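Local coordinates for EvdO1 (Micromonospora carbonacea, PDB 4XBZ), which probably acts as a phytanoyl-CoA dioxygenase-family metal-dependent oxygenase in oxidative cyclisations of orthosomycin biosynthesis, at residues A[141-146]-A[271-276]; A[160-165]-A[178-183]; A[168-173]-A[200-205]. All coordinates share one frame; numbering follows the deposited sequence.

Interaction 1: A[141-146]-A[271-276]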
# COMPACT_ATOMS: atom_id res chain seq x y z
N PRO A 141 7.90 11.92 -5.07
CA PRO A 141 9.28 11.48 -5.33
C PRO A 141 10.28 12.13 -4.36
O PRO A 141 10.19 13.33 -4.12
CB PRO A 141 9.52 11.95 -6.76
CG PRO A 141 8.65 13.21 -6.88
CD PRO A 141 7.41 12.88 -6.08
N THR A 142 11.21 11.36 -3.81
CA THR A 142 12.14 11.93 -2.85
C THR A 142 13.56 11.90 -3.41
O THR A 142 13.92 12.73 -4.24
CB THR A 142 12.07 11.22 -1.47
OG1 THR A 142 12.27 9.82 -1.64
CG2 THR A 142 10.69 11.46 -0.78
N TRP A 143 14.37 10.96 -2.95
CA TRP A 143 15.68 10.74 -3.51
C TRP A 143 15.57 10.35 -4.97
O TRP A 143 14.68 9.57 -5.35
CB TRP A 143 16.45 9.68 -2.71
CG TRP A 143 17.08 10.22 -1.44
CD1 TRP A 143 18.38 10.64 -1.27
CD2 TRP A 143 16.43 10.44 -0.17
NE1 TRP A 143 18.58 11.09 0.02
CE2 TRP A 143 17.40 10.98 0.71
CE3 TRP A 143 15.13 10.22 0.31
CZ2 TRP A 143 17.11 11.30 2.04
CZ3 TRP A 143 14.84 10.55 1.63
CH2 TRP A 143 15.82 11.08 2.48
N ASP A 144 16.46 10.90 -5.80
CA ASP A 144 16.62 10.45 -7.18
C ASP A 144 18.11 10.47 -7.52
O ASP A 144 18.82 11.45 -7.26
CB ASP A 144 15.78 11.30 -8.16
CG ASP A 144 16.44 12.64 -8.53
OD1 ASP A 144 17.31 12.65 -9.43
OD2 ASP A 144 16.06 13.70 -7.96
N SER A 145 18.61 9.38 -8.08
CA SER A 145 20.05 9.26 -8.30
C SER A 145 20.38 8.15 -9.28
O SER A 145 19.52 7.34 -9.63
CB SER A 145 20.77 8.99 -6.97
OG SER A 145 20.31 7.79 -6.37
N MET A 146 21.63 8.11 -9.72
CA MET A 146 22.12 6.96 -10.45
C MET A 146 23.28 6.35 -9.69
O MET A 146 24.16 7.07 -9.21
CB MET A 146 22.53 7.33 -11.86
CG MET A 146 22.83 6.11 -12.72
SD MET A 146 23.27 6.58 -14.41
CE MET A 146 24.75 7.52 -14.10
N GLY A 271 8.31 13.31 8.87
CA GLY A 271 9.51 13.71 8.13
C GLY A 271 9.94 12.63 7.14
O GLY A 271 9.09 11.85 6.70
N PRO A 272 11.24 12.56 6.81
CA PRO A 272 12.38 13.33 7.32
C PRO A 272 12.52 14.74 6.77
O PRO A 272 13.35 15.48 7.28
CB PRO A 272 13.59 12.49 6.88
CG PRO A 272 13.13 11.76 5.69
CD PRO A 272 11.69 11.45 5.93
N HIS A 273 11.77 15.09 5.74
CA HIS A 273 11.93 16.40 5.15
C HIS A 273 11.04 17.44 5.81
O HIS A 273 10.06 17.10 6.48
CB HIS A 273 11.62 16.37 3.65
CG HIS A 273 12.50 15.46 2.87
ND1 HIS A 273 12.16 14.15 2.59
CD2 HIS A 273 13.72 15.67 2.32
CE1 HIS A 273 13.13 13.60 1.89
NE2 HIS A 273 14.09 14.49 1.72
N SER A 274 11.38 18.71 5.60
CA SER A 274 10.57 19.82 6.08
C SER A 274 9.22 19.81 5.36
O SER A 274 9.09 19.18 4.32
CB SER A 274 11.31 21.14 5.87
OG SER A 274 11.51 21.39 4.49
N ALA A 275 8.23 20.48 5.92
CA ALA A 275 6.87 20.42 5.37
C ALA A 275 6.80 21.02 3.97
O ALA A 275 5.97 20.61 3.15
CB ALA A 275 5.88 21.13 6.30
N GLU A 276 7.68 21.98 3.72
CA GLU A 276 7.82 22.66 2.43
C GLU A 276 8.26 21.73 1.29
O GLU A 276 7.85 21.90 0.14
CB GLU A 276 8.82 23.82 2.59
CG GLU A 276 9.08 24.66 1.34
CD GLU A 276 10.25 25.64 1.53
OE1 GLU A 276 11.16 25.34 2.33
OE2 GLU A 276 10.25 26.70 0.87

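Interaction 2: A[160-165]-A[178-183]. With NI (nickel (II) ion), chain I.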
# COMPACT_ATOMS: atom_id res chain seq x y z
N HIS A 160 22.17 -4.44 4.51
CA HIS A 160 21.68 -3.25 5.17
C HIS A 160 20.23 -2.99 4.81
O HIS A 160 19.73 -3.47 3.79
CB HIS A 160 22.54 -2.04 4.77
CG HIS A 160 22.38 -1.66 3.33
ND1 HIS A 160 22.85 -2.43 2.30
CD2 HIS A 160 21.76 -0.59 2.75
CE1 HIS A 160 22.55 -1.86 1.14
NE2 HIS A 160 21.89 -0.74 1.39
N ARG A 161 19.56 -2.24 5.67
CA ARG A 161 18.32 -1.56 5.32
C ARG A 161 18.67 -0.17 4.82
O ARG A 161 19.70 0.38 5.20
CB ARG A 161 17.39 -1.47 6.52
CG ARG A 161 16.58 -2.71 6.81
CD ARG A 161 15.62 -2.43 7.98
NE ARG A 161 14.61 -3.48 8.11
CZ ARG A 161 13.89 -3.69 9.20
NH1 ARG A 161 14.07 -2.93 10.28
NH2 ARG A 161 12.99 -4.67 9.22
N ASP A 162 17.81 0.39 3.98
CA ASP A 162 17.95 1.79 3.58
C ASP A 162 17.37 2.66 4.70
O ASP A 162 16.54 2.19 5.47
CB ASP A 162 17.25 2.03 2.24
CG ASP A 162 17.94 1.29 1.09
OD1 ASP A 162 19.19 1.25 1.09
OD2 ASP A 162 17.25 0.75 0.20
N ALA A 163 17.82 3.90 4.81
CA ALA A 163 17.39 4.74 5.94
C ALA A 163 15.94 5.16 5.82
O ALA A 163 15.55 5.85 4.88
CB ALA A 163 18.27 5.98 6.05
N GLY A 164 15.13 4.76 6.81
CA GLY A 164 13.76 5.22 6.87
C GLY A 164 13.58 6.48 7.70
O GLY A 164 12.69 7.28 7.42
N LEU A 165 14.44 6.63 8.71
CA LEU A 165 14.32 7.65 9.77
C LEU A 165 13.04 7.46 10.63
O LEU A 165 12.65 8.37 11.37
CB LEU A 165 14.38 9.09 9.16
CG LEU A 165 14.13 10.36 10.02
CD1 LEU A 165 15.16 11.47 9.80
CD2 LEU A 165 12.67 10.90 9.90
N VAL A 178 7.25 3.11 1.67
CA VAL A 178 8.46 3.81 1.29
C VAL A 178 9.30 2.88 0.41
O VAL A 178 9.78 1.84 0.85
CB VAL A 178 9.28 4.26 2.51
CG1 VAL A 178 10.54 4.98 2.07
CG2 VAL A 178 8.43 5.14 3.42
N ILE A 179 9.47 3.27 -0.85
CA ILE A 179 9.91 2.34 -1.87
C ILE A 179 11.02 2.93 -2.76
O ILE A 179 10.93 4.07 -3.22
CB ILE A 179 8.72 1.91 -2.76
CG1 ILE A 179 7.59 1.33 -1.91
CG2 ILE A 179 9.18 0.93 -3.85
CD1 ILE A 179 6.41 0.84 -2.73
N ASP A 180 12.05 2.12 -2.96
CA ASP A 180 13.07 2.34 -3.98
C ASP A 180 12.69 1.69 -5.31
O ASP A 180 12.45 0.49 -5.37
CB ASP A 180 14.40 1.74 -3.53
CG ASP A 180 15.32 2.76 -2.96
OD1 ASP A 180 15.28 3.92 -3.43
OD2 ASP A 180 16.07 2.41 -2.03
N ALA A 181 12.64 2.48 -6.38
CA ALA A 181 12.49 1.92 -7.71
C ALA A 181 13.83 1.97 -8.41
O ALA A 181 14.39 3.06 -8.64
CB ALA A 181 11.44 2.66 -8.50
N GLY A 182 14.36 0.80 -8.74
CA GLY A 182 15.66 0.68 -9.38
C GLY A 182 15.46 0.33 -10.83
O GLY A 182 15.00 -0.77 -11.15
N ILE A 183 15.78 1.27 -11.71
CA ILE A 183 15.64 1.05 -13.14
C ILE A 183 17.01 0.71 -13.75
O ILE A 183 17.97 1.48 -13.66
CB ILE A 183 15.02 2.26 -13.81
CG1 ILE A 183 13.72 2.59 -13.07
CG2 ILE A 183 14.77 2.00 -15.28
CD1 ILE A 183 12.98 3.80 -13.61
NI NI I . 20.47 -0.05 -0.47

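Interaction 3: A[168-173]-A[200-205]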
# COMPACT_ATOMS: atom_id res chain seq x y z
N ASN A 168 9.41 2.92 15.05
CA ASN A 168 8.41 1.90 14.75
C ASN A 168 8.30 1.68 13.24
O ASN A 168 7.21 1.66 12.66
CB ASN A 168 7.04 2.29 15.34
CG ASN A 168 7.11 2.62 16.82
OD1 ASN A 168 7.40 1.75 17.64
ND2 ASN A 168 6.84 3.88 17.17
N ALA A 169 9.47 1.51 12.61
CA ALA A 169 9.57 1.51 11.16
C ALA A 169 8.66 0.45 10.54
O ALA A 169 7.96 0.72 9.57
CB ALA A 169 11.02 1.31 10.74
N VAL A 170 8.65 -0.74 11.11
CA VAL A 170 7.83 -1.83 10.57
C VAL A 170 6.33 -1.54 10.70
O VAL A 170 5.57 -1.78 9.76
CB VAL A 170 8.18 -3.15 11.25
CG1 VAL A 170 7.16 -4.27 10.88
CG2 VAL A 170 9.63 -3.55 10.90
N GLY A 171 5.91 -1.02 11.84
CA GLY A 171 4.54 -0.57 11.97
C GLY A 171 4.18 0.43 10.88
O GLY A 171 3.15 0.31 10.23
N VAL A 172 5.07 1.38 10.63
CA VAL A 172 4.81 2.43 9.66
C VAL A 172 4.80 1.97 8.21
O VAL A 172 3.93 2.38 7.44
CB VAL A 172 5.84 3.56 9.81
CG1 VAL A 172 5.54 4.69 8.82
CG2 VAL A 172 5.83 4.08 11.22
N THR A 173 5.74 1.12 7.80
CA THR A 173 5.92 0.87 6.38
C THR A 173 6.47 -0.52 6.02
O THR A 173 6.93 -0.75 4.89
CB THR A 173 6.83 1.98 5.76
OG1 THR A 173 6.85 1.87 4.33
CG2 THR A 173 8.28 1.91 6.30
N SER A 200 12.12 -9.75 5.28
CA SER A 200 12.90 -9.12 6.35
C SER A 200 12.40 -7.70 6.59
O SER A 200 12.78 -7.07 7.58
CB SER A 200 14.40 -9.13 6.03
OG SER A 200 14.69 -8.47 4.80
N ASN A 201 11.56 -7.19 5.69
CA ASN A 201 10.89 -5.90 5.92
C ASN A 201 9.98 -5.89 7.15
O ASN A 201 9.54 -4.82 7.57
CB ASN A 201 10.07 -5.47 4.70
CG ASN A 201 9.31 -6.63 4.08
OD1 ASN A 201 9.90 -7.65 3.77
ND2 ASN A 201 7.98 -6.48 3.90
N TYR A 202 9.67 -7.06 7.72
CA TYR A 202 8.90 -7.09 8.97
C TYR A 202 9.71 -7.44 10.23
O TYR A 202 9.15 -7.54 11.32
CB TYR A 202 7.72 -8.06 8.85
CG TYR A 202 6.71 -7.66 7.80
CD1 TYR A 202 5.83 -6.61 8.02
CD2 TYR A 202 6.63 -8.35 6.59
CE1 TYR A 202 4.90 -6.24 7.06
CE2 TYR A 202 5.70 -7.98 5.62
CZ TYR A 202 4.84 -6.93 5.87
OH TYR A 202 3.91 -6.56 4.92
N TRP A 203 11.02 -7.64 10.09
CA TRP A 203 11.84 -8.02 11.24
C TRP A 203 11.98 -6.89 12.25
O TRP A 203 12.21 -5.74 11.87
CB TRP A 203 13.25 -8.47 10.80
CG TRP A 203 13.30 -9.77 10.04
CD1 TRP A 203 12.25 -10.60 9.77
CD2 TRP A 203 14.46 -10.38 9.48
NE1 TRP A 203 12.69 -11.69 9.05
CE2 TRP A 203 14.04 -11.58 8.86
CE3 TRP A 203 15.82 -10.03 9.42
CZ2 TRP A 203 14.93 -12.43 8.21
CZ3 TRP A 203 16.69 -10.86 8.77
CH2 TRP A 203 16.25 -12.05 8.16
N GLY A 204 11.86 -7.21 13.53
CA GLY A 204 12.15 -6.24 14.57
C GLY A 204 13.62 -5.87 14.53
O GLY A 204 14.41 -6.57 13.91
N ASP A 205 13.99 -4.78 15.19
CA ASP A 205 15.37 -4.31 15.20
C ASP A 205 16.38 -5.37 15.65
O ASP A 205 17.45 -5.49 15.06
CB ASP A 205 15.49 -3.06 16.08
CG ASP A 205 14.92 -1.83 15.41
OD1 ASP A 205 14.13 -1.99 14.46
OD2 ASP A 205 15.26 -0.69 15.82

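Interaction 1: A[141-146]-A[271-276]
W143 and H273 carry the tight part of this contact. The imidazole reaches the far end of the indole, with H273 CE1 3.5 Å from W143 CZ3. H273 NE2 lies over one face of the indole. The rings meet obliquely, planes at 51° and centroids 5.0 Å apart. W143 CG sits beside its own backbone N (chi1 -80°), which sends the benzo end of the indole toward H273. Both imidazole nitrogens are hydrogen-bonded, ND1 to E267 and NE2 to H328, which should fix the ring's rotation. Packing is looser around this core: P272 CG meets the indole edge at W143 CH2 over 4.2 Å, and the methyl T142 CG2 stands 4.2 Å from H273 CE1, while T142 OG1 turns to E260. The two backbones stay well apart, the nearest CA pair, T142 and H273, at 9.2 Å. H328 stacks on W143, Y277 stacks on H273, and W332 meets H273 edge-to-face. The contact thus joins strand 139-147, flanked in the sheet by strands 105-109 and 256-263, to the cis-proline turn between helices 264-270 and 275-293.

Interaction 2: A[160-165]-A[178-183]
D162 and D180 bring two carboxylates together at the edge of the metal site, D162 OD2 lying 3.0 Å from D180 OD2. These are two acceptors, not a hydrogen-bonded pair, and the carboxylate planes are turned 81° against each other. The oxygens of D162 have different tasks. D162 OD1 binds the nickel ion at 2.4 Å, whereas D162 OD2 remains 3.4 Å from the metal, so the ligand is monodentate; OD2 is hydrogen-bonded to H238 NE2. That bond and the nearby cation probably temper the closeness of the two acidic groups. H160 NE2 is the second ligand, also 2.4 Å from the nickel, and H244 supplies the third protein ligand. In the next shell, H160 ND1 bonds to the carbonyl oxygen of A158, which, with the metal bond, would hold the imidazole's rotation. Backbone bonds pair H160 with H244 in the four-stranded sheet and D180 with H238 in the larger one, while D162 is tied to I240 in the connection between strands 235-239 and 244-246. A glycerol, probably from the crystallisation liquor, lies about 4 Å from the D180 side chain, consistent with an accessible pocket there. H160, D162 and H244 form the HxD...H facial triad of the double-stranded beta helix oxygenases, where iron(II) is the usual metal.

Interaction 3: A[168-173]-A[200-205]
The Y202 ring receives V170 at its edge, the methyl CG1 lying near the ring plane 3.9 Å from Y202 CD1, while Y202 OH bonds to the carbonyl oxygen of R53. The neighbouring W203 indole has S200 CB over the centre of one face, 3.6 Å above the plane, and makes a cation-pi contact with R207. V170 carries the contact from the helix side. Its CG1 extends opposite the backbone N (chi1 170°) and rests on the turn 3.8 Å from Y202 CA. The other methyl, CG2, lies close to two backbone carbonyls, 3.6 Å from N201 O and 3.5 Å from W203 O. Cutting this valine back to an alanine would probably open a gap beside the Y202 edge and leave the turn less firmly seated on the helix. The turn is closed by its own bond from W203 N to S200 O, and N201 ND2 reaches G174 O. Q269 and R177 of the second subunit bond to the backbone of G171, and N138 of that subunit packs on Y202. The arrangement is a short helix, 169-173, docked through one valine on a 3-10 turn, within the connecting loops of the double-stranded beta helix where the two subunits meet.

Interaction 2 stands between the other two. R161, between the metal ligands H160 and D162, joins it to interaction 3: R161 NH2 lies 2.9 Å from S200 O and 3.0 Å from W203 O, both probable hydrogen bonds, so two carbonyls of 200-205 hold the arginine of the metal-binding loop. T173 OG1 also takes a bond from V178 N. Toward interaction 1 the join is apolar, L165 CD1 lying 3.5 Å from P272 CB. Centres of interactions 1 and 2 are 12 Å apart and those of 2 and 3 are 13 Å apart; interactions 1 and 3 do not touch. The W143 side chain is about 11 Å from the nickel, and that of N201 about 13 Å.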